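Local coordinates for protein beta-galactosidase (Trichoderma reesei, PDB 3OGR) that probably hydrolyses terminal, non-reducing beta-D-galactose residues from beta-D-galactosides, as a member of glycosyl hydrolase family 35, at residues A[42-47]-A[318-323]; A[112-117]-A[174-179]; A[211-216]-A[273-278]. One frame throughout, in Å; residues are numbered along the deposited sequence.

Interaction 1. Residues A[42-47]-A[318-323]; sequences IFSGEV and IFNIYM. With GAL (beta-D-galactopyranose), chain E.
The amide of Asn-320 is spread between two side chains of the neighbouring strand, Ser-44 and Glu-46. Its OD1 takes a 2.7 Å hydrogen bond from Ser-44 OG, which approaches from above the carbonyl plane. On the other branch, Asn-320 ND2 gives a hydrogen bond to Glu-46 OE1 at 2.9 Å, meeting it nearly along the C-O axis with carboxylate and amide planes turned 53° apart. A bend in the Glu-46 chain (chi2 87°) brings the carboxylate over to the amide and lays CG against Tyr-322 CD2 at 3.5 Å. Four groups hold this buried carboxylate, since Ser-74 also bonds OE1 while Arg-114 and His-48 take OE2. Met-323 follows a cis peptide and folds its SD back over the centre of the Tyr-322 ring; Glu-46 CG touches the same sulfur at 3.6 Å. Tyr-322 CE1 reaches within 3.5 Å of the galactose O6, and its hydroxyl bonds Tyr-342. On the opposite face of the sheet Phe-43 and Phe-319 lie side by side, their ring planes only 14° apart but offset so far that little of one ring covers the other; the nearest atoms, Phe-43 CE1 and Phe-319 CD2, are 3.5 Å apart. Four backbone bonds join the strands in parallel register. Their pairing closes the TIM barrel, with strand 72-76 on the far side of 42-47 and strand 275-280 beyond 318-321; Phe-319 and Ile-321 pack outward on helix 301-313, whereas Ser-44 and Asn-320 face Ser-74 inside.

Interaction 2. Residues A[112-117]-A[174-179]; sequences LARPGP and LYQPEN. With GAL (beta-D-galactopyranose), chain E.
Arg-114 NH1 is gripped from two sides, by Gln-176 OE1 across the strands and by Glu-278 OE2 in a salt bridge. The bond to Gln-176 OE1 is 2.9 Å long and nearly straight (166°), and the oxygen lies in the guanidinium plane, while the amide itself stands almost perpendicular to that plane. An extended Gln-176 chain, with CG anti to the backbone N (chi1 178°), carries the amide up to the arginine. NH2, the other terminal nitrogen of Arg-114, goes to Glu-46. On its far branch Gln-176 NE2 serves two acceptors, Glu-178 O at 2.9 Å and Asn-179 OD1 at 3.1 Å. This fixes the rotation of both amides, and Tyr-76 OH and Asn-215 ND2 also bond Asn-179 OD1. Asn-179 ND2 is thereby aimed at the sugar and donates to galactose O2 at 2.9 Å. On the other side of the strands Pro-115 sits over one face of the Tyr-175 ring, CD 4.1 Å from its centroid in a CH-pi contact. Where the strands part, a water links Gly-116 N with the carbonyls of Gln-176 and Glu-178, and a second joins Gly-116 O to Tyr-175 OH. Asn-179, followed by Glu-180, stands just past the fourth strand, where clan GH-A barrels carry their Asn-Glu pair. The two strands are parallel neighbours in a beta-alpha-beta crossover: helix 144-163 connects them and covers Ala-113 and Pro-115, strand 72-76 flanks 112-116, and Arg-114 and Gln-176 reach inward to Val-277 of strand 275-280.

Interaction 3. Residues A[211-216]-A[273-278]; sequences PLINND and PFSLVE. With GAL (beta-D-galactopyranose), chain E.
Asn-215 and Val-277 mark the nearest backbone approach, their CA atoms 5.7 Å apart, where the irregular segment 211-216 passes the corner that strand 275-280 turns at Val-277 and Glu-278. Val-277 is the apolar wedge of the contact, and its two methyl branches divide the work. CG2 meets Ile-213 CD1 at 3.8 Å, the two side chains running antiparallel past one another, and also lies 3.3 Å from the carbonyl oxygen of Asn-214. CG1 rests on Asn-215 CB at 3.7 Å. Ile-213 extends with CG1 anti to its backbone N (chi1 -175°), which takes CD1 on to Ser-275, whose hydroxyl is turned back to bond Pro-273 O at 2.8 Å. Beyond this apolar patch come the polar ends. The amide of Asn-215 crosses the Glu-278 carboxylate at an angle of 43° between planes; its OD1 accepts from the backbone N of Glu-180. Glu-278 runs out straight from CG to the sugar, where galactose O2 donates to OE2 at 2.9 Å. The second oxygen, OE1, stands 3.0 Å from galactose C1, the anomeric carbon, and is bonded by Tyr-240 OH. Glu-278 is thus held at the reducing-end carbon of the bound sugar, in the galactose pocket at the C-terminal mouth of the barrel. Segment 211-216 takes the place of a barrel strand between 172-177, bonded through Tyr-175, and 236-239, bonded through Gly-236; strand 275-280 lies on the far side of 236-239, so the contact passes strand 236-239 on the inner side of the barrel.

All three contacts are buried in one TIM barrel and converge on the same galactose. Interactions 1 and 2 join adjacent parallel strands, the first at the seam between the first and last strands, the second one strand beyond 72-76; both rest on backbone bonds, with polar side chains, Asn-320 and Gln-176 among them, turned inward near the sugar. Interaction 3 has the smallest interface and depends on apolar side-chain contact between non-adjacent elements. A chain of charges ties them together: Arg-114 of interaction 2 stands between the carboxylates of Glu-46 in interaction 1 and Glu-278 in interaction 3. Strands 318-321 and 275-280, moreover, are neighbours in the sheet, joined by Asn-320 ND2 to Val-277 O.

Interaction 1. Residues A[42-47]-A[318-323]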
loop_
_atom_site.group_PDB
_atom_site.type_symbol
_atom_site.label_atom_id
_atom_site.label_comp_id
_atom_site.label_asym_id
_atom_site.label_seq_id
_atom_site.Cartn_x
_atom_site.Cartn_y
_atom_site.Cartn_z
ATOM N N ILE A 42 -15.873 7.350 -8.621
ATOM C CA ILE A 42 -15.049 7.101 -7.475
ATOM C C ILE A 42 -13.711 6.522 -7.960
ATOM O O ILE A 42 -13.658 5.454 -8.601
ATOM C CB ILE A 42 -15.701 6.082 -6.537
ATOM C CG1 ILE A 42 -16.979 6.699 -5.908
ATOM C CG2 ILE A 42 -14.700 5.604 -5.456
ATOM C CD1 ILE A 42 -16.729 7.961 -5.026
ATOM N N PHE A 43 -12.629 7.290 -7.700
ATOM C CA PHE A 43 -11.294 6.817 -8.133
ATOM C C PHE A 43 -10.488 6.906 -6.825
ATOM O O PHE A 43 -10.311 7.974 -6.216
ATOM C CB PHE A 43 -10.750 7.804 -9.198
ATOM C CG PHE A 43 -9.693 7.229 -10.095
ATOM C CD1 PHE A 43 -9.051 5.994 -9.830
ATOM C CD2 PHE A 43 -9.343 7.928 -11.259
ATOM C CE1 PHE A 43 -8.092 5.468 -10.706
ATOM C CE2 PHE A 43 -8.357 7.399 -12.156
ATOM C CZ PHE A 43 -7.772 6.162 -11.876
ATOM N N SER A 44 -10.115 5.717 -6.362
ATOM C CA SER A 44 -9.660 5.526 -4.984
ATOM C C SER A 44 -8.290 4.862 -4.967
ATOM O O SER A 44 -7.928 4.166 -5.916
ATOM C CB SER A 44 -10.697 4.595 -4.316
ATOM O OG SER A 44 -10.244 4.184 -3.034
ATOM N N GLY A 45 -7.544 5.149 -3.890
ATOM C CA GLY A 45 -6.269 4.497 -3.690
ATOM C C GLY A 45 -6.247 3.756 -2.381
ATOM O O GLY A 45 -6.737 4.254 -1.377
ATOM N N GLU A 46 -5.627 2.582 -2.353
ATOM C CA GLU A 46 -5.534 1.821 -1.119
ATOM C C GLU A 46 -4.379 2.330 -0.216
ATOM O O GLU A 46 -3.258 2.492 -0.710
ATOM C CB GLU A 46 -5.298 0.331 -1.456
ATOM C CG GLU A 46 -5.448 -0.581 -0.193
ATOM C CD GLU A 46 -6.866 -1.053 0.114
ATOM O OE1 GLU A 46 -7.788 -0.737 -0.688
ATOM O OE2 GLU A 46 -7.018 -1.834 1.079
ATOM N N VAL A 47 -4.674 2.483 1.065
ATOM C CA VAL A 47 -3.736 2.937 2.103
ATOM C C VAL A 47 -4.100 2.158 3.339
ATOM O O VAL A 47 -5.279 2.099 3.685
ATOM C CB VAL A 47 -3.832 4.427 2.399
ATOM C CG1 VAL A 47 -2.880 4.862 3.586
ATOM C CG2 VAL A 47 -3.512 5.252 1.112
ATOM N N ILE A 318 -16.474 2.777 -10.055
ATOM C CA ILE A 318 -15.870 2.737 -8.694
ATOM C C ILE A 318 -14.597 1.928 -8.892
ATOM O O ILE A 318 -14.631 0.764 -9.294
ATOM C CB ILE A 318 -16.797 2.104 -7.643
ATOM C CG1 ILE A 318 -18.107 2.913 -7.491
ATOM C CG2 ILE A 318 -16.030 2.011 -6.285
ATOM C CD1 ILE A 318 -19.132 2.290 -6.505
ATOM N N PHE A 319 -13.453 2.575 -8.691
ATOM C CA PHE A 319 -12.173 2.003 -9.191
ATOM C C PHE A 319 -11.124 2.315 -8.129
ATOM O O PHE A 319 -10.756 3.473 -7.947
ATOM C CB PHE A 319 -11.868 2.734 -10.517
ATOM C CG PHE A 319 -10.638 2.241 -11.288
ATOM C CD1 PHE A 319 -10.127 0.963 -11.112
ATOM C CD2 PHE A 319 -10.058 3.063 -12.232
ATOM C CE1 PHE A 319 -9.018 0.502 -11.861
ATOM C CE2 PHE A 319 -8.963 2.601 -13.005
ATOM C CZ PHE A 319 -8.467 1.331 -12.813
ATOM N N ASN A 320 -10.593 1.244 -7.497
ATOM C CA ASN A 320 -9.613 1.410 -6.419
ATOM C C ASN A 320 -8.327 0.708 -6.737
ATOM O O ASN A 320 -8.373 -0.449 -7.169
ATOM C CB ASN A 320 -10.191 0.825 -5.108
ATOM C CG ASN A 320 -9.189 0.927 -3.952
ATOM O OD1 ASN A 320 -8.681 2.010 -3.614
ATOM N ND2 ASN A 320 -8.857 -0.242 -3.361
ATOM N N ILE A 321 -7.199 1.409 -6.579
ATOM C CA ILE A 321 -5.872 0.891 -6.953
ATOM C C ILE A 321 -5.182 0.352 -5.722
ATOM O O ILE A 321 -4.886 1.102 -4.763
ATOM C CB ILE A 321 -5.037 2.091 -7.548
ATOM C CG1 ILE A 321 -5.716 2.696 -8.807
ATOM C CG2 ILE A 321 -3.653 1.572 -7.885
ATOM C CD1 ILE A 321 -6.196 1.621 -9.857
ATOM N N TYR A 322 -4.925 -0.989 -5.716
ATOM C CA TYR A 322 -4.313 -1.652 -4.585
ATOM C C TYR A 322 -2.879 -2.062 -4.974
ATOM O O TYR A 322 -2.767 -2.841 -5.911
ATOM C CB TYR A 322 -5.150 -2.924 -4.248
ATOM C CG TYR A 322 -4.654 -3.664 -3.016
ATOM C CD1 TYR A 322 -3.449 -4.358 -3.002
ATOM C CD2 TYR A 322 -5.425 -3.669 -1.814
ATOM C CE1 TYR A 322 -2.974 -4.993 -1.866
ATOM C CE2 TYR A 322 -4.963 -4.311 -0.658
ATOM C CZ TYR A 322 -3.738 -4.945 -0.678
ATOM O OH TYR A 322 -3.285 -5.528 0.495
ATOM N N MET A 323 -1.829 -1.608 -4.294
ATOM C CA MET A 323 -1.808 -0.484 -3.301
ATOM C C MET A 323 -1.533 0.807 -4.055
ATOM O O MET A 323 -0.960 0.808 -5.179
ATOM C CB MET A 323 -0.621 -0.702 -2.342
ATOM C CG MET A 323 -0.786 -1.998 -1.509
ATOM S SD MET A 323 -2.200 -2.007 -0.458
ATOM C CE MET A 323 -1.758 -0.710 0.737
HETATM C C1 GAL E . -6.242 -9.502 -3.122
HETATM C C2 GAL E . -6.586 -9.464 -1.597
HETATM C C3 GAL E . -5.732 -8.432 -0.888
HETATM C C4 GAL E . -4.247 -8.694 -1.167
HETATM C C5 GAL E . -4.047 -8.737 -2.679
HETATM C C6 GAL E . -2.622 -9.136 -3.116
HETATM O O1 GAL E . -6.741 -10.675 -3.762
HETATM O O2 GAL E . -7.954 -9.087 -1.465
HETATM O O3 GAL E . -5.955 -8.506 0.512
HETATM O O4 GAL E . -3.937 -9.967 -0.605
HETATM O O5 GAL E . -4.878 -9.768 -3.250
HETATM O O6 GAL E . -1.713 -8.129 -2.676
#

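Interaction 2. Residues A[112-117]-A[174-179]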
loop_
_atom_site.group_PDB
_atom_site.type_symbol
_atom_site.label_atom_id
_atom_site.label_comp_id
_atom_site.label_asym_id
_atom_site.label_seq_id
_atom_site.Cartn_x
_atom_site.Cartn_y
_atom_site.Cartn_z
ATOM N N LEU A 112 -13.469 4.340 1.849
ATOM C CA LEU A 112 -14.114 3.009 1.786
ATOM C C LEU A 112 -13.444 2.207 2.916
ATOM O O LEU A 112 -12.197 1.945 2.848
ATOM C CB LEU A 112 -13.823 2.393 0.369
ATOM C CG LEU A 112 -13.908 0.827 0.291
ATOM C CD1 LEU A 112 -15.271 0.278 0.844
ATOM C CD2 LEU A 112 -13.782 0.431 -1.174
ATOM N N ALA A 113 -14.215 1.838 3.943
ATOM C CA ALA A 113 -13.695 1.107 5.090
ATOM C C ALA A 113 -13.835 -0.410 4.903
ATOM O O ALA A 113 -14.915 -0.874 4.493
ATOM C CB ALA A 113 -14.523 1.538 6.332
ATOM N N ARG A 114 -12.729 -1.148 5.090
ATOM C CA ARG A 114 -12.739 -2.588 4.846
ATOM C C ARG A 114 -12.155 -3.272 6.091
ATOM O O ARG A 114 -10.960 -3.660 6.130
ATOM C CB ARG A 114 -11.888 -2.931 3.559
ATOM C CG ARG A 114 -12.185 -1.933 2.384
ATOM C CD ARG A 114 -11.809 -2.472 1.031
ATOM N NE ARG A 114 -10.389 -2.731 0.914
ATOM C CZ ARG A 114 -9.917 -3.744 0.189
ATOM N NH1 ARG A 114 -10.745 -4.678 -0.399
ATOM N NH2 ARG A 114 -8.583 -3.852 -0.002
ATOM N N PRO A 115 -12.951 -3.420 7.143
ATOM C CA PRO A 115 -12.376 -3.885 8.405
ATOM C C PRO A 115 -12.310 -5.400 8.586
ATOM O O PRO A 115 -11.928 -5.874 9.663
ATOM C CB PRO A 115 -13.295 -3.285 9.471
ATOM C CG PRO A 115 -14.665 -3.286 8.743
ATOM C CD PRO A 115 -14.332 -2.924 7.288
ATOM N N GLY A 116 -12.679 -6.183 7.561
ATOM C CA GLY A 116 -12.624 -7.626 7.717
ATOM C C GLY A 116 -13.939 -8.205 8.197
ATOM O O GLY A 116 -15.011 -7.892 7.705
ATOM N N PRO A 117 -13.869 -9.078 9.212
ATOM C CA PRO A 117 -12.701 -9.385 10.061
ATOM C C PRO A 117 -11.506 -9.968 9.310
ATOM O O PRO A 117 -10.378 -9.725 9.734
ATOM C CB PRO A 117 -13.280 -10.473 11.013
ATOM C CG PRO A 117 -14.718 -10.254 11.093
ATOM C CD PRO A 117 -15.141 -9.557 9.797
ATOM N N LEU A 174 -18.495 4.138 2.155
ATOM C CA LEU A 174 -18.801 2.767 1.694
ATOM C C LEU A 174 -18.124 1.817 2.683
ATOM O O LEU A 174 -17.123 2.198 3.326
ATOM C CB LEU A 174 -18.203 2.489 0.291
ATOM C CG LEU A 174 -18.835 3.217 -0.871
ATOM C CD1 LEU A 174 -17.917 3.028 -2.111
ATOM C CD2 LEU A 174 -20.272 2.647 -1.188
ATOM N N TYR A 175 -18.697 0.649 2.842
ATOM C CA TYR A 175 -18.165 -0.364 3.782
ATOM C C TYR A 175 -18.126 -1.713 3.127
ATOM O O TYR A 175 -19.107 -2.137 2.493
ATOM C CB TYR A 175 -19.094 -0.385 5.016
ATOM C CG TYR A 175 -18.685 -1.314 6.139
ATOM C CD1 TYR A 175 -18.826 -2.719 6.001
ATOM C CD2 TYR A 175 -18.192 -0.790 7.338
ATOM C CE1 TYR A 175 -18.518 -3.600 7.068
ATOM C CE2 TYR A 175 -17.898 -1.660 8.426
ATOM C CZ TYR A 175 -18.044 -3.029 8.272
ATOM O OH TYR A 175 -17.725 -3.857 9.332
ATOM N N GLN A 176 -16.965 -2.375 3.222
ATOM C CA GLN A 176 -16.864 -3.742 2.729
ATOM C C GLN A 176 -16.830 -4.737 3.877
ATOM O O GLN A 176 -15.949 -4.690 4.724
ATOM C CB GLN A 176 -15.518 -3.927 1.951
ATOM C CG GLN A 176 -15.295 -5.347 1.424
ATOM C CD GLN A 176 -13.928 -5.486 0.835
ATOM O OE1 GLN A 176 -13.626 -4.902 -0.215
ATOM N NE2 GLN A 176 -13.077 -6.283 1.509
ATOM N N PRO A 177 -17.782 -5.676 3.894
ATOM C CA PRO A 177 -17.693 -6.810 4.842
ATOM C C PRO A 177 -16.879 -7.943 4.271
ATOM O O PRO A 177 -17.048 -8.207 3.088
ATOM C CB PRO A 177 -19.172 -7.286 4.975
ATOM C CG PRO A 177 -19.861 -6.799 3.673
ATOM C CD PRO A 177 -18.954 -5.717 3.007
ATOM N N GLU A 178 -16.102 -8.625 5.119
ATOM C CA GLU A 178 -15.340 -9.809 4.612
ATOM C C GLU A 178 -14.322 -9.363 3.567
ATOM O O GLU A 178 -13.998 -8.163 3.449
ATOM C CB GLU A 178 -16.334 -10.915 4.113
ATOM C CG GLU A 178 -16.340 -12.184 4.988
ATOM C CD GLU A 178 -15.092 -13.087 4.766
ATOM O OE1 GLU A 178 -14.360 -12.897 3.761
ATOM O OE2 GLU A 178 -14.876 -14.061 5.557
ATOM N N ASN A 179 -13.745 -10.335 2.865
ATOM C CA ASN A 179 -12.750 -9.997 1.838
ATOM C C ASN A 179 -12.633 -11.160 0.852
ATOM O O ASN A 179 -12.222 -12.276 1.256
ATOM C CB ASN A 179 -11.359 -9.723 2.451
ATOM C CG ASN A 179 -10.416 -9.163 1.390
ATOM O OD1 ASN A 179 -10.535 -7.974 1.040
ATOM N ND2 ASN A 179 -9.497 -9.960 0.859
HETATM C C1 GAL E . -6.242 -9.502 -3.122
HETATM C C2 GAL E . -6.586 -9.464 -1.597
HETATM C C3 GAL E . -5.732 -8.432 -0.888
HETATM C C4 GAL E . -4.247 -8.694 -1.167
HETATM C C5 GAL E . -4.047 -8.737 -2.679
HETATM C C6 GAL E . -2.622 -9.136 -3.116
HETATM O O1 GAL E . -6.741 -10.675 -3.762
HETATM O O2 GAL E . -7.954 -9.087 -1.465
HETATM O O3 GAL E . -5.955 -8.506 0.512
HETATM O O4 GAL E . -3.937 -9.967 -0.605
HETATM O O5 GAL E . -4.878 -9.768 -3.250
HETATM O O6 GAL E . -1.713 -8.129 -2.676
HETATM O O HOH W 1 -13.487 -5.801 4.927
HETATM O O HOH W 2 -17.323 -6.475 8.575
#

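Interaction 3. Residues A[211-216]-A[273-278]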
loop_
_atom_site.group_PDB
_atom_site.type_symbol
_atom_site.label_atom_id
_atom_site.label_comp_id
_atom_site.label_asym_id
_atom_site.label_seq_id
_atom_site.Cartn_x
_atom_site.Cartn_y
_atom_site.Cartn_z
ATOM N N PRO A 211 -23.714 2.315 2.059
ATOM C CA PRO A 211 -23.876 1.127 1.247
ATOM C C PRO A 211 -22.735 0.104 1.508
ATOM O O PRO A 211 -21.596 0.458 1.732
ATOM C CB PRO A 211 -23.789 1.649 -0.207
ATOM C CG PRO A 211 -24.289 3.084 -0.065
ATOM C CD PRO A 211 -23.677 3.564 1.263
ATOM N N LEU A 212 -23.122 -1.155 1.406
ATOM C CA LEU A 212 -22.168 -2.268 1.555
ATOM C C LEU A 212 -21.744 -2.712 0.174
ATOM O O LEU A 212 -22.574 -2.945 -0.728
ATOM C CB LEU A 212 -22.875 -3.480 2.205
ATOM C CG LEU A 212 -23.355 -3.193 3.632
ATOM C CD1 LEU A 212 -24.058 -4.447 4.241
ATOM C CD2 LEU A 212 -22.270 -2.700 4.516
ATOM N N ILE A 213 -20.419 -2.795 -0.041
ATOM C CA ILE A 213 -19.846 -3.224 -1.311
ATOM C C ILE A 213 -18.959 -4.381 -1.046
ATOM O O ILE A 213 -18.262 -4.396 -0.015
ATOM C CB ILE A 213 -19.162 -2.009 -1.964
ATOM C CG1 ILE A 213 -18.638 -2.376 -3.390
ATOM C CG2 ILE A 213 -17.932 -1.537 -1.111
ATOM C CD1 ILE A 213 -18.300 -1.038 -4.217
ATOM N N ASN A 214 -18.968 -5.400 -1.920
ATOM C CA ASN A 214 -18.066 -6.539 -1.728
ATOM C C ASN A 214 -16.949 -6.554 -2.762
ATOM O O ASN A 214 -16.861 -5.649 -3.581
ATOM C CB ASN A 214 -18.839 -7.867 -1.659
ATOM C CG ASN A 214 -19.417 -8.262 -2.970
ATOM O OD1 ASN A 214 -19.559 -7.442 -3.914
ATOM N ND2 ASN A 214 -19.938 -9.503 -2.998
ATOM N N ASN A 215 -16.065 -7.577 -2.655
ATOM C CA ASN A 215 -14.893 -7.632 -3.543
ATOM C C ASN A 215 -14.616 -9.067 -3.920
ATOM O O ASN A 215 -13.647 -9.666 -3.527
ATOM C CB ASN A 215 -13.642 -6.939 -2.909
ATOM C CG ASN A 215 -13.075 -7.660 -1.707
ATOM O OD1 ASN A 215 -13.790 -8.174 -0.844
ATOM N ND2 ASN A 215 -11.729 -7.582 -1.579
ATOM N N ASP A 216 -15.490 -9.599 -4.762
ATOM C CA ASP A 216 -15.330 -10.956 -5.244
ATOM C C ASP A 216 -13.959 -11.052 -5.934
ATOM O O ASP A 216 -13.534 -10.137 -6.652
ATOM C CB ASP A 216 -16.514 -11.251 -6.171
ATOM C CG ASP A 216 -16.942 -12.656 -6.206
ATOM O OD1 ASP A 216 -16.313 -13.607 -5.613
ATOM O OD2 ASP A 216 -17.924 -12.918 -7.015
ATOM N N PRO A 273 -23.330 0.099 -10.006
ATOM C CA PRO A 273 -22.172 0.607 -10.787
ATOM C C PRO A 273 -21.086 -0.454 -10.964
ATOM O O PRO A 273 -20.760 -1.167 -10.009
ATOM C CB PRO A 273 -21.606 1.757 -9.899
ATOM C CG PRO A 273 -22.693 2.148 -9.039
ATOM C CD PRO A 273 -23.484 0.841 -8.756
ATOM N N PHE A 274 -20.495 -0.465 -12.132
ATOM C CA PHE A 274 -19.354 -1.399 -12.361
ATOM C C PHE A 274 -18.179 -0.971 -11.458
ATOM O O PHE A 274 -17.671 0.140 -11.571
ATOM C CB PHE A 274 -18.967 -1.483 -13.840
ATOM C CG PHE A 274 -17.717 -2.316 -14.068
ATOM C CD1 PHE A 274 -17.477 -3.523 -13.357
ATOM C CD2 PHE A 274 -16.766 -1.853 -14.992
ATOM C CE1 PHE A 274 -16.318 -4.283 -13.578
ATOM C CE2 PHE A 274 -15.585 -2.621 -15.236
ATOM C CZ PHE A 274 -15.361 -3.799 -14.515
ATOM N N SER A 275 -17.817 -1.887 -10.539
ATOM C CA SER A 275 -16.902 -1.561 -9.436
ATOM C C SER A 275 -15.722 -2.546 -9.408
ATOM O O SER A 275 -15.908 -3.773 -9.258
ATOM C CB SER A 275 -17.669 -1.670 -8.103
ATOM O OG SER A 275 -18.732 -0.715 -8.103
ATOM N N LEU A 276 -14.539 -1.990 -9.476
ATOM C CA LEU A 276 -13.303 -2.785 -9.272
ATOM C C LEU A 276 -12.742 -2.314 -7.932
ATOM O O LEU A 276 -12.133 -1.229 -7.812
ATOM C CB LEU A 276 -12.294 -2.542 -10.380
ATOM C CG LEU A 276 -12.729 -3.135 -11.766
ATOM C CD1 LEU A 276 -11.759 -2.611 -12.872
ATOM C CD2 LEU A 276 -12.737 -4.713 -11.733
ATOM N N VAL A 277 -13.036 -3.114 -6.899
ATOM C CA VAL A 277 -12.745 -2.727 -5.508
ATOM C C VAL A 277 -11.271 -2.857 -5.199
ATOM O O VAL A 277 -10.709 -2.170 -4.369
ATOM C CB VAL A 277 -13.684 -3.527 -4.542
ATOM C CG1 VAL A 277 -13.293 -3.247 -3.067
ATOM C CG2 VAL A 277 -15.120 -3.061 -4.747
ATOM N N GLU A 278 -10.602 -3.778 -5.929
ATOM C CA GLU A 278 -9.108 -3.818 -5.930
ATOM C C GLU A 278 -8.662 -4.068 -7.349
ATOM O O GLU A 278 -9.029 -5.111 -7.936
ATOM C CB GLU A 278 -8.569 -4.976 -5.090
ATOM C CG GLU A 278 -8.941 -4.893 -3.573
ATOM C CD GLU A 278 -8.455 -6.109 -2.850
ATOM O OE1 GLU A 278 -7.447 -6.714 -3.316
ATOM O OE2 GLU A 278 -9.052 -6.464 -1.837
HETATM C C1 GAL E . -6.242 -9.502 -3.122
HETATM C C2 GAL E . -6.586 -9.464 -1.597
HETATM C C3 GAL E . -5.732 -8.432 -0.888
HETATM C C4 GAL E . -4.247 -8.694 -1.167
HETATM C C5 GAL E . -4.047 -8.737 -2.679
HETATM C C6 GAL E . -2.622 -9.136 -3.116
HETATM O O1 GAL E . -6.741 -10.675 -3.762
HETATM O O2 GAL E . -7.954 -9.087 -1.465
HETATM O O3 GAL E . -5.955 -8.506 0.512
HETATM O O4 GAL E . -3.937 -9.967 -0.605
HETATM O O5 GAL E . -4.878 -9.768 -3.250
HETATM O O6 GAL E . -1.713 -8.129 -2.676
#